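Local coordinates for SusD-like carbohydrate binding protein BF1063 (Bacteroides fragilis NCTC 9343, PDB 3I4G) that probably binds carbohydrate at the bacterial outer membrane as a SusD-like protein, at residues A[228-233]-A[250-255]; A[238-243]-A[381-386]; A[363-368]-A[449-454]. All coordinates share one frame; numbering follows the deposited sequence. Where two conformers were deposited one is given.

Contact 1: A[228-233]-A[250-255]; sequences GDNAIN and ENIFYI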
loop_
_atom_site.group_PDB
_atom_site.type_symbol
_atom_site.label_atom_id
_atom_site.label_comp_id
_atom_site.label_asym_id
_atom_site.label_seq_id
_atom_site.Cartn_x
_atom_site.Cartn_y
_atom_site.Cartn_z
ATOM N N GLY A 228 -12.372 15.529 -13.941
ATOM C CA GLY A 228 -12.620 14.775 -15.168
ATOM C C GLY A 228 -11.423 14.287 -15.937
ATOM O O GLY A 228 -11.540 13.873 -17.080
ATOM N N ASP A 229 -10.247 14.323 -15.324
ATOM C CA ASP A 229 -9.007 13.893 -15.985
ATOM C C ASP A 229 -8.744 12.417 -15.835
ATOM O O ASP A 229 -7.877 11.884 -16.547
ATOM C CB ASP A 229 -7.770 14.616 -15.424
ATOM C CG ASP A 229 -7.795 16.114 -15.602
ATOM O OD1 ASP A 229 -8.635 16.617 -16.340
ATOM O OD2 ASP A 229 -6.902 16.774 -15.005
ATOM N N ASN A 230 -9.440 11.751 -14.901
ATOM C CA ASN A 230 -9.148 10.375 -14.576
ATOM C C ASN A 230 -10.304 9.435 -14.891
ATOM O O ASN A 230 -11.462 9.820 -14.965
ATOM C CB ASN A 230 -8.768 10.325 -13.106
ATOM C CG ASN A 230 -7.531 11.147 -12.815
ATOM O OD1 ASN A 230 -7.607 12.230 -12.213
ATOM N ND2 ASN A 230 -6.393 10.672 -13.280
ATOM N N ALA A 231 -9.935 8.174 -15.073
ATOM C CA ALA A 231 -10.900 7.151 -15.459
ATOM C C ALA A 231 -10.354 5.801 -15.122
ATOM O O ALA A 231 -9.161 5.614 -15.046
ATOM C CB ALA A 231 -11.165 7.216 -16.962
ATOM N N ILE A 232 -11.262 4.854 -14.956
ATOM C CA ILE A 232 -10.915 3.450 -14.717
ATOM C C ILE A 232 -10.342 2.824 -15.976
ATOM O O ILE A 232 -10.951 2.883 -17.049
ATOM C CB ILE A 232 -12.160 2.696 -14.213
ATOM C CG1 ILE A 232 -12.570 3.212 -12.834
ATOM C CG2 ILE A 232 -11.914 1.182 -14.172
ATOM C CD1 ILE A 232 -11.509 3.042 -11.707
ATOM N N ASN A 233 -9.155 2.228 -15.875
ATOM C CA ASN A 233 -8.493 1.586 -16.987
ATOM C C ASN A 233 -9.141 0.242 -17.336
ATOM O O ASN A 233 -9.492 -0.507 -16.441
ATOM C CB ASN A 233 -7.035 1.327 -16.644
ATOM C CG ASN A 233 -6.190 1.034 -17.836
ATOM O OD1 ASN A 233 -6.168 1.793 -18.808
ATOM N ND2 ASN A 233 -5.383 -0.029 -17.737
ATOM N N GLU A 250 -5.754 6.226 -14.835
ATOM C CA GLU A 250 -6.154 5.766 -13.496
ATOM C C GLU A 250 -5.082 6.006 -12.430
ATOM O O GLU A 250 -5.403 6.385 -11.295
ATOM C CB GLU A 250 -6.511 4.285 -13.521
ATOM C CG GLU A 250 -6.801 3.699 -12.138
ATOM C CD GLU A 250 -7.649 2.465 -12.140
ATOM O OE1 GLU A 250 -8.090 2.023 -13.216
ATOM O OE2 GLU A 250 -7.889 1.960 -11.012
ATOM N N ASN A 251 -3.823 5.799 -12.781
ATOM C CA ASN A 251 -2.721 5.923 -11.826
ATOM C C ASN A 251 -2.372 7.407 -11.666
ATOM O O ASN A 251 -1.698 7.994 -12.483
ATOM C CB ASN A 251 -1.514 5.093 -12.261
ATOM C CG ASN A 251 -1.748 3.599 -12.132
ATOM O OD1 ASN A 251 -2.641 3.158 -11.391
ATOM N ND2 ASN A 251 -0.968 2.811 -12.875
ATOM N N ILE A 252 -2.866 7.983 -10.585
ATOM C CA ILE A 252 -2.754 9.417 -10.294
ATOM C C ILE A 252 -1.383 9.758 -9.747
ATOM O O ILE A 252 -0.777 10.735 -10.173
ATOM C CB ILE A 252 -3.865 9.830 -9.331
ATOM C CG1 ILE A 252 -5.209 9.806 -10.065
ATOM C CG2 ILE A 252 -3.619 11.240 -8.754
ATOM C CD1 ILE A 252 -6.456 9.845 -9.160
ATOM N N PHE A 253 -0.915 8.968 -8.785
ATOM C CA PHE A 253 0.406 9.156 -8.165
ATOM C C PHE A 253 1.042 7.781 -8.070
ATOM O O PHE A 253 0.392 6.830 -7.649
ATOM C CB PHE A 253 0.311 9.872 -6.805
ATOM C CG PHE A 253 1.653 10.271 -6.241
ATOM C CD1 PHE A 253 2.406 11.256 -6.839
ATOM C CD2 PHE A 253 2.163 9.662 -5.109
ATOM C CE1 PHE A 253 3.673 11.566 -6.366
ATOM C CE2 PHE A 253 3.430 10.008 -4.626
ATOM C CZ PHE A 253 4.173 10.940 -5.256
ATOM N N TYR A 254 2.314 7.673 -8.404
ATOM C CA TYR A 254 3.000 6.390 -8.483
ATOM C C TYR A 254 4.483 6.567 -8.357
ATOM O O TYR A 254 5.019 7.700 -8.477
ATOM C CB TYR A 254 2.662 5.715 -9.826
ATOM C CG TYR A 254 2.835 6.603 -11.025
ATOM C CD1 TYR A 254 4.110 6.843 -11.557
ATOM C CD2 TYR A 254 1.738 7.215 -11.632
ATOM C CE1 TYR A 254 4.255 7.686 -12.687
ATOM C CE2 TYR A 254 1.883 8.018 -12.732
ATOM C CZ TYR A 254 3.125 8.246 -13.259
ATOM O OH TYR A 254 3.258 9.083 -14.370
ATOM N N ILE A 255 5.182 5.452 -8.136
ATOM C CA ILE A 255 6.637 5.407 -8.148
ATOM C C ILE A 255 7.076 4.614 -9.371
ATOM O O ILE A 255 6.694 3.447 -9.525
ATOM C CB ILE A 255 7.217 4.750 -6.880
ATOM C CG1 ILE A 255 6.596 5.277 -5.583
ATOM C CG2 ILE A 255 8.721 4.935 -6.906
ATOM C CD1 ILE A 255 6.681 6.821 -5.396
#
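Glu-250 meets the 228-233 loop first, and with most of its length. Its CB lies 3.3 Å from the O of Ala-231, while CG stands anti to the backbone N (chi1 174°) and the extended chain carries the carboxylate along the loop to Asn-233. There OE1 accepts the backbone N-H of Asn-233 at 2.9 Å; the bond is nearly straight, 170° at the hydrogen, and reaches the oxygen almost along its C-O axis. The same oxygen forms a salt bridge with Arg-420, and OE2 forms one with Arg-386, an arrangement that would favour the charged carboxylate. Ile-232 lays its CD1 against this group, 3.8 Å from OE2 of Glu-250. After Asn-251 the chain enters a classic beta bulge: Ile-252 and Phe-253 both face Ile-385 of the antiparallel partner strand, so the contact ties the loop after helix 214-227 to strand 251-252, just before the chain turns its corner at Phe-253. Ile-252 turns CG1 to the amide of Asn-230, 3.5 Å from ND2, and the two side chains cross at about a right angle. That amide is held in turn by the carbonyl of Lys-249, to which ND2 donates. The side chain of Ile-252 also touches Gln-198 and Ala-199 of helix 197-211.

Contact 2: A[238-243]-A[381-386]; sequences ELFYPS and LTPVIR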
loop_
_atom_site.group_PDB
_atom_site.type_symbol
_atom_site.label_atom_id
_atom_site.label_comp_id
_atom_site.label_asym_id
_atom_site.label_seq_id
_atom_site.Cartn_x
_atom_site.Cartn_y
_atom_site.Cartn_z
ATOM N N GLU A 238 -2.399 -4.333 -15.975
ATOM C CA GLU A 238 -1.518 -3.352 -16.590
ATOM C C GLU A 238 -1.352 -2.090 -15.792
ATOM O O GLU A 238 -0.426 -1.329 -16.055
ATOM C CB GLU A 238 -1.994 -3.039 -18.045
ATOM C CG GLU A 238 -1.614 -4.197 -18.979
ATOM C CD GLU A 238 -2.140 -4.060 -20.389
ATOM O OE1 GLU A 238 -2.814 -3.082 -20.700
ATOM O OE2 GLU A 238 -1.846 -4.977 -21.207
ATOM N N LEU A 239 -2.185 -1.876 -14.788
ATOM C CA LEU A 239 -1.970 -0.778 -13.843
ATOM C C LEU A 239 -0.669 -0.905 -13.088
ATOM O O LEU A 239 -0.155 0.105 -12.617
ATOM C CB LEU A 239 -3.093 -0.747 -12.810
ATOM C CG LEU A 239 -4.488 -0.422 -13.325
ATOM C CD1 LEU A 239 -5.508 -0.702 -12.219
ATOM C CD2 LEU A 239 -4.557 1.022 -13.842
ATOM N N PHE A 240 -0.138 -2.122 -12.998
ATOM C CA PHE A 240 0.982 -2.415 -12.110
ATOM C C PHE A 240 2.213 -2.822 -12.839
ATOM O O PHE A 240 3.146 -3.359 -12.221
ATOM C CB PHE A 240 0.542 -3.496 -11.107
ATOM C CG PHE A 240 -0.811 -3.195 -10.488
ATOM C CD1 PHE A 240 -0.931 -2.279 -9.475
ATOM C CD2 PHE A 240 -1.944 -3.840 -10.916
ATOM C CE1 PHE A 240 -2.136 -1.976 -8.932
ATOM C CE2 PHE A 240 -3.189 -3.560 -10.345
ATOM C CZ PHE A 240 -3.282 -2.614 -9.351
ATOM N N TYR A 241 2.273 -2.551 -14.145
ATOM C CA TYR A 241 3.393 -2.964 -14.994
ATOM C C TYR A 241 4.177 -1.755 -15.487
ATOM O O TYR A 241 3.574 -0.715 -15.757
ATOM C CB TYR A 241 2.913 -3.734 -16.214
ATOM C CG TYR A 241 2.220 -5.041 -16.017
ATOM C CD1 TYR A 241 2.305 -5.792 -14.849
ATOM C CD2 TYR A 241 1.522 -5.574 -17.080
ATOM C CE1 TYR A 241 1.665 -7.035 -14.743
ATOM C CE2 TYR A 241 0.917 -6.785 -17.004
ATOM C CZ TYR A 241 1.004 -7.516 -15.833
ATOM O OH TYR A 241 0.384 -8.760 -15.789
ATOM N N PRO A 242 5.491 -1.872 -15.619
ATOM C CA PRO A 242 6.254 -0.730 -16.100
ATOM C C PRO A 242 5.895 -0.261 -17.526
ATOM O O PRO A 242 5.911 0.954 -17.785
ATOM C CB PRO A 242 7.716 -1.219 -16.015
ATOM C CG PRO A 242 7.705 -2.619 -15.772
ATOM C CD PRO A 242 6.362 -2.975 -15.201
ATOM N N SER A 243 5.531 -1.182 -18.410
ATOM C CA SER A 243 5.300 -0.815 -19.808
ATOM C C SER A 243 3.999 -0.064 -20.043
ATOM O O SER A 243 3.850 0.598 -21.068
ATOM C CB SER A 243 5.301 -2.063 -20.709
ATOM O OG SER A 243 6.563 -2.720 -20.725
ATOM N N LEU A 381 6.693 -0.281 -11.744
ATOM C CA LEU A 381 5.748 0.811 -11.559
ATOM C C LEU A 381 4.794 0.412 -10.448
ATOM O O LEU A 381 4.029 -0.568 -10.598
ATOM C CB LEU A 381 5.042 1.100 -12.871
ATOM C CG LEU A 381 4.139 2.314 -13.023
ATOM C CD1 LEU A 381 2.880 2.205 -12.148
ATOM C CD2 LEU A 381 4.908 3.575 -12.704
ATOM N N THR A 382 4.834 1.150 -9.340
ATOM C CA THR A 382 3.982 0.842 -8.181
ATOM C C THR A 382 3.083 2.029 -7.875
ATOM O O THR A 382 3.546 3.058 -7.328
ATOM C CB THR A 382 4.811 0.448 -6.963
ATOM O OG1 THR A 382 5.628 1.550 -6.572
ATOM C CG2 THR A 382 5.693 -0.746 -7.290
ATOM N N PRO A 383 1.792 1.936 -8.223
ATOM C CA PRO A 383 0.883 3.024 -7.884
ATOM C C PRO A 383 0.740 3.281 -6.392
ATOM O O PRO A 383 0.766 2.333 -5.585
ATOM C CB PRO A 383 -0.451 2.535 -8.451
ATOM C CG PRO A 383 -0.038 1.629 -9.593
ATOM C CD PRO A 383 1.113 0.904 -9.041
ATOM N N VAL A 384 0.594 4.566 -6.058
ATOM C CA VAL A 384 0.349 5.029 -4.703
ATOM C C VAL A 384 -1.108 5.461 -4.571
ATOM O O VAL A 384 -1.778 5.155 -3.585
ATOM C CB VAL A 384 1.320 6.164 -4.354
ATOM C CG1 VAL A 384 1.029 6.665 -2.965
ATOM C CG2 VAL A 384 2.768 5.675 -4.422
ATOM N N ILE A 385 -1.627 6.188 -5.555
ATOM C CA ILE A 385 -3.021 6.603 -5.606
ATOM C C ILE A 385 -3.589 6.230 -6.965
ATOM O O ILE A 385 -3.116 6.700 -8.005
ATOM C CB ILE A 385 -3.214 8.125 -5.420
ATOM C CG1 ILE A 385 -2.637 8.628 -4.086
ATOM C CG2 ILE A 385 -4.698 8.526 -5.563
ATOM C CD1 ILE A 385 -3.314 8.110 -2.801
ATOM N N ARG A 386 -4.600 5.377 -6.944
ATOM C CA ARG A 386 -5.358 4.976 -8.132
ATOM C C ARG A 386 -6.755 5.579 -8.082
ATOM O O ARG A 386 -7.382 5.708 -7.023
ATOM C CB ARG A 386 -5.448 3.443 -8.251
ATOM C CG ARG A 386 -4.130 2.777 -8.373
ATOM C CD ARG A 386 -4.179 1.353 -8.891
ATOM N NE ARG A 386 -4.775 0.328 -8.034
ATOM C CZ ARG A 386 -5.980 -0.234 -8.200
ATOM N NH1 ARG A 386 -6.896 0.231 -9.061
ATOM N NH2 ARG A 386 -6.306 -1.261 -7.437
HETATM O O HOH W 1 5.749 -3.099 -11.297
#
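Phe-240 and Arg-386 form the middle of this contact, with ring and guanidinium planes 89° apart. CZ of Phe-240 sits over one face of the guanidinium, 3.6 Å from NE of Arg-386, while NH2 lies at the ring's edge, in its plane. Arg-386 gets there by a bend at chi3 (-68°), and its NH1 comes within 3.6 Å of CD1 of Leu-239, whose CB covers the centre of one face of the Phe-240 ring. Next to it, Pro-383 brings CD to 3.8 Å from CD1 of Phe-240 and CG to 3.4 Å from the O of Leu-239. Farther along, Leu-381 places CB 3.9 Å from the CA of Pro-242. No direct hydrogen bond joins the segments, but a water bridges them: it lies 2.8 Å from the O of Phe-240, to which it can donate, and accepts from the N of Leu-381 at 3.0 Å. In the second shell, Tyr-236 and Tyr-365 meet the Phe-240 ring edge-to-face. Salt bridges to Glu-250, Glu-447 and Glu-451 fix the guanidinium. The loop following helix 214-227 is thereby set against strand 380-386, which pairs with strand 254-257 and packs Val-384 and Ile-385 on helix 197-211, just before helix 387-400 begins.

Contact 3: A[363-368]-A[449-454]; sequences RKYFEE and AMEGIR. With EDO (1,2-ethanediol), chain C.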
loop_
_atom_site.group_PDB
_atom_site.type_symbol
_atom_site.label_atom_id
_atom_site.label_comp_id
_atom_site.label_asym_id
_atom_site.label_seq_id
_atom_site.Cartn_x
_atom_site.Cartn_y
_atom_site.Cartn_z
ATOM N N ARG A 363 1.175 -12.166 -7.702
ATOM C CA ARG A 363 1.275 -11.979 -9.164
ATOM C C ARG A 363 1.335 -10.492 -9.521
ATOM O O ARG A 363 1.988 -10.104 -10.501
ATOM C CB ARG A 363 0.083 -12.637 -9.878
ATOM C CG ARG A 363 0.283 -12.754 -11.375
ATOM C CD ARG A 363 -0.925 -13.245 -12.125
ATOM N NE ARG A 363 -1.285 -14.643 -11.891
ATOM C CZ ARG A 363 -0.795 -15.674 -12.575
ATOM N NH1 ARG A 363 0.179 -15.513 -13.458
ATOM N NH2 ARG A 363 -1.233 -16.895 -12.328
ATOM N N LYS A 364 0.632 -9.656 -8.769
ATOM C CA LYS A 364 0.581 -8.211 -9.014
ATOM C C LYS A 364 1.993 -7.647 -9.056
ATOM O O LYS A 364 2.851 -8.079 -8.297
ATOM C CB LYS A 364 -0.241 -7.523 -7.949
ATOM C CG LYS A 364 -0.532 -6.050 -8.205
ATOM C CD LYS A 364 -1.550 -5.468 -7.228
ATOM C CE LYS A 364 -3.013 -5.839 -7.595
ATOM N NZ LYS A 364 -4.032 -5.281 -6.652
ATOM N N TYR A 365 2.190 -6.679 -9.977
ATOM C CA TYR A 365 3.420 -5.901 -10.207
ATOM C C TYR A 365 4.449 -6.574 -11.115
ATOM O O TYR A 365 5.462 -5.962 -11.428
ATOM C CB TYR A 365 4.089 -5.507 -8.880
ATOM C CG TYR A 365 3.268 -4.675 -7.946
ATOM C CD1 TYR A 365 2.970 -3.340 -8.218
ATOM C CD2 TYR A 365 2.790 -5.211 -6.753
ATOM C CE1 TYR A 365 2.203 -2.580 -7.354
ATOM C CE2 TYR A 365 2.004 -4.460 -5.902
ATOM C CZ TYR A 365 1.729 -3.145 -6.185
ATOM O OH TYR A 365 1.005 -2.410 -5.307
ATOM N N PHE A 366 4.168 -7.794 -11.564
ATOM C CA PHE A 366 5.117 -8.549 -12.414
ATOM C C PHE A 366 4.606 -8.707 -13.828
ATOM O O PHE A 366 3.657 -9.429 -14.073
ATOM C CB PHE A 366 5.451 -9.907 -11.764
ATOM C CG PHE A 366 6.026 -9.765 -10.369
ATOM C CD1 PHE A 366 7.186 -9.025 -10.142
ATOM C CD2 PHE A 366 5.416 -10.311 -9.291
ATOM C CE1 PHE A 366 7.678 -8.845 -8.870
ATOM C CE2 PHE A 366 5.923 -10.128 -8.015
ATOM C CZ PHE A 366 7.051 -9.410 -7.801
ATOM N N GLU A 367 5.242 -7.971 -14.747
ATOM C CA GLU A 367 4.903 -7.987 -16.173
ATOM C C GLU A 367 5.506 -9.239 -16.765
ATOM O O GLU A 367 6.615 -9.197 -17.315
ATOM C CB GLU A 367 5.417 -6.684 -16.800
ATOM C CG GLU A 367 5.075 -6.501 -18.273
ATOM C CD GLU A 367 5.574 -5.167 -18.832
ATOM O OE1 GLU A 367 5.595 -4.134 -18.148
ATOM O OE2 GLU A 367 5.951 -5.144 -20.017
ATOM N N GLU A 368 4.734 -10.324 -16.773
ATOM C CA GLU A 368 5.242 -11.669 -17.031
ATOM C C GLU A 368 5.755 -11.933 -18.423
ATOM O O GLU A 368 6.617 -12.770 -18.576
ATOM C CB GLU A 368 4.145 -12.708 -16.736
ATOM C CG GLU A 368 3.693 -12.698 -15.285
ATOM C CD GLU A 368 2.485 -13.591 -15.101
ATOM O OE1 GLU A 368 2.567 -14.772 -15.444
ATOM O OE2 GLU A 368 1.436 -13.100 -14.573
ATOM N N ALA A 449 -6.008 -5.111 -3.009
ATOM C CA ALA A 449 -5.227 -6.156 -2.364
ATOM C C ALA A 449 -3.781 -6.197 -2.837
ATOM O O ALA A 449 -3.479 -6.148 -4.035
ATOM C CB ALA A 449 -5.897 -7.542 -2.546
HETATM N N MSE A 450 -2.870 -6.330 -1.872
HETATM C CA MSE A 450 -1.424 -6.449 -2.055
HETATM C C MSE A 450 -0.759 -5.135 -2.435
HETATM O O MSE A 450 0.419 -5.160 -2.787
HETATM C CB MSE A 450 -1.042 -7.543 -3.064
HETATM C CG MSE A 450 -1.608 -8.917 -2.725
HETATM SE SE MSE A 450 -1.235 -9.606 -0.924
HETATM C CE MSE A 450 0.693 -9.443 -1.024
ATOM N N GLU A 451 -1.450 -3.990 -2.274
ATOM C CA GLU A 451 -0.874 -2.705 -2.662
ATOM C C GLU A 451 -0.407 -1.884 -1.466
ATOM O O GLU A 451 0.038 -0.757 -1.641
ATOM C CB GLU A 451 -1.881 -1.881 -3.480
ATOM C CG GLU A 451 -2.257 -2.614 -4.771
ATOM C CD GLU A 451 -3.238 -1.905 -5.653
ATOM O OE1 GLU A 451 -3.068 -0.677 -5.864
ATOM O OE2 GLU A 451 -4.175 -2.580 -6.154
ATOM N N GLY A 452 -0.431 -2.440 -0.272
ATOM C CA GLY A 452 0.103 -1.745 0.909
ATOM C C GLY A 452 -0.837 -0.786 1.597
ATOM O O GLY A 452 -0.388 0.059 2.385
ATOM N N ILE A 453 -2.152 -0.916 1.368
ATOM C CA ILE A 453 -3.160 -0.027 1.942
ATOM C C ILE A 453 -3.997 -0.735 3.010
ATOM O O ILE A 453 -4.652 -0.086 3.830
ATOM C CB ILE A 453 -4.029 0.558 0.788
ATOM C CG1 ILE A 453 -3.145 1.294 -0.196
ATOM C CG2 ILE A 453 -5.113 1.491 1.343
ATOM C CD1 ILE A 453 -3.852 1.632 -1.498
ATOM N N ARG A 454 -3.985 -2.064 3.017
ATOM C CA ARG A 454 -4.871 -2.810 3.920
ATOM C C ARG A 454 -4.603 -2.512 5.389
ATOM O O ARG A 454 -5.546 -2.358 6.160
ATOM C CB ARG A 454 -4.732 -4.301 3.680
ATOM C CG ARG A 454 -5.695 -5.171 4.513
ATOM C CD ARG A 454 -7.146 -4.950 4.248
ATOM N NE ARG A 454 -7.941 -5.875 5.061
ATOM C CZ ARG A 454 -9.238 -5.814 5.200
ATOM N NH1 ARG A 454 -9.924 -4.865 4.591
ATOM N NH2 ARG A 454 -9.865 -6.697 5.943
HETATM C C1 EDO C . 9.436 -6.061 -12.678
HETATM O O1 EDO C . 9.429 -5.013 -11.682
HETATM C C2 EDO C . 8.215 -5.788 -13.547
HETATM O O2 EDO C . 7.821 -7.000 -14.155
HETATM O O HOH W 2 -0.232 -0.202 -6.239
#
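Lys-364 sends CG anti to its own backbone nitrogen (chi1 -172°) and bends at chi3, which carries NZ across to Ala-449 and Glu-451; Tyr-365, with CG beside the backbone N instead (chi1 -60°), lays its ring alongside and brings OH to the same glutamate. Both residues are the central pair of a type II beta turn from Arg-363 to Phe-366, closed by a weak backbone bond, and Tyr-365 has the positive phi of the turn's third position. The turn thus offers two neighbouring side chains to the loop between helices 433-447 and 454-461. NZ of Lys-364 donates to OE2 of Glu-451 at 2.8 Å, a salt bridge that arrives on the anti side of the carboxylate. The ammonium also donates to the O of Ala-449 at 2.8 Å, in the carbonyl plane, and Tyr-236 OH is a third partner. With Arg-386 bridging to OE2 as well, the buried carboxylate faces two positive groups and would probably stay ionised. Over one face of the Tyr-365 ring lies CG of Lys-364; at its edge, in plane, is the O of Met-450 (a selenomethionine), 3.6 Å from CE2 of Tyr-365. That carbonyl oxygen is buried without a hydrogen-bond partner in the model. The phenol oxygen touches the aliphatic part of Glu-451, with OH of Tyr-365 3.3 Å from CG, and a water completes the link: it accepts from OH of Tyr-365 at 2.7 Å and donates to OE1 of Glu-451 at 2.9 Å.

Overall arrangement
Contact 2 lies between the others and touches both, its centre about 10 Å from that of contact 1 and about 9 Å from that of contact 3. Arg-386 makes the charged connection: NH1 reaches OE2 of Glu-250 in contact 1 at 2.8 Å, and NH2 reaches OE2 of Glu-451 in contact 3 at 2.8 Å. Contacts 1 and 3 do not touch, their nearest atoms being about 7 Å apart. Contacts 1 and 2 share the small sheet of strands 254-257 and 380-386. A second join between contacts 2 and 3 is the packing of CD of Pro-242 on OE1 of Glu-367, 3.3 Å apart; the backbone N of Glu-367 holds a 1,2-ethanediol, probably from the crystallisation liquor.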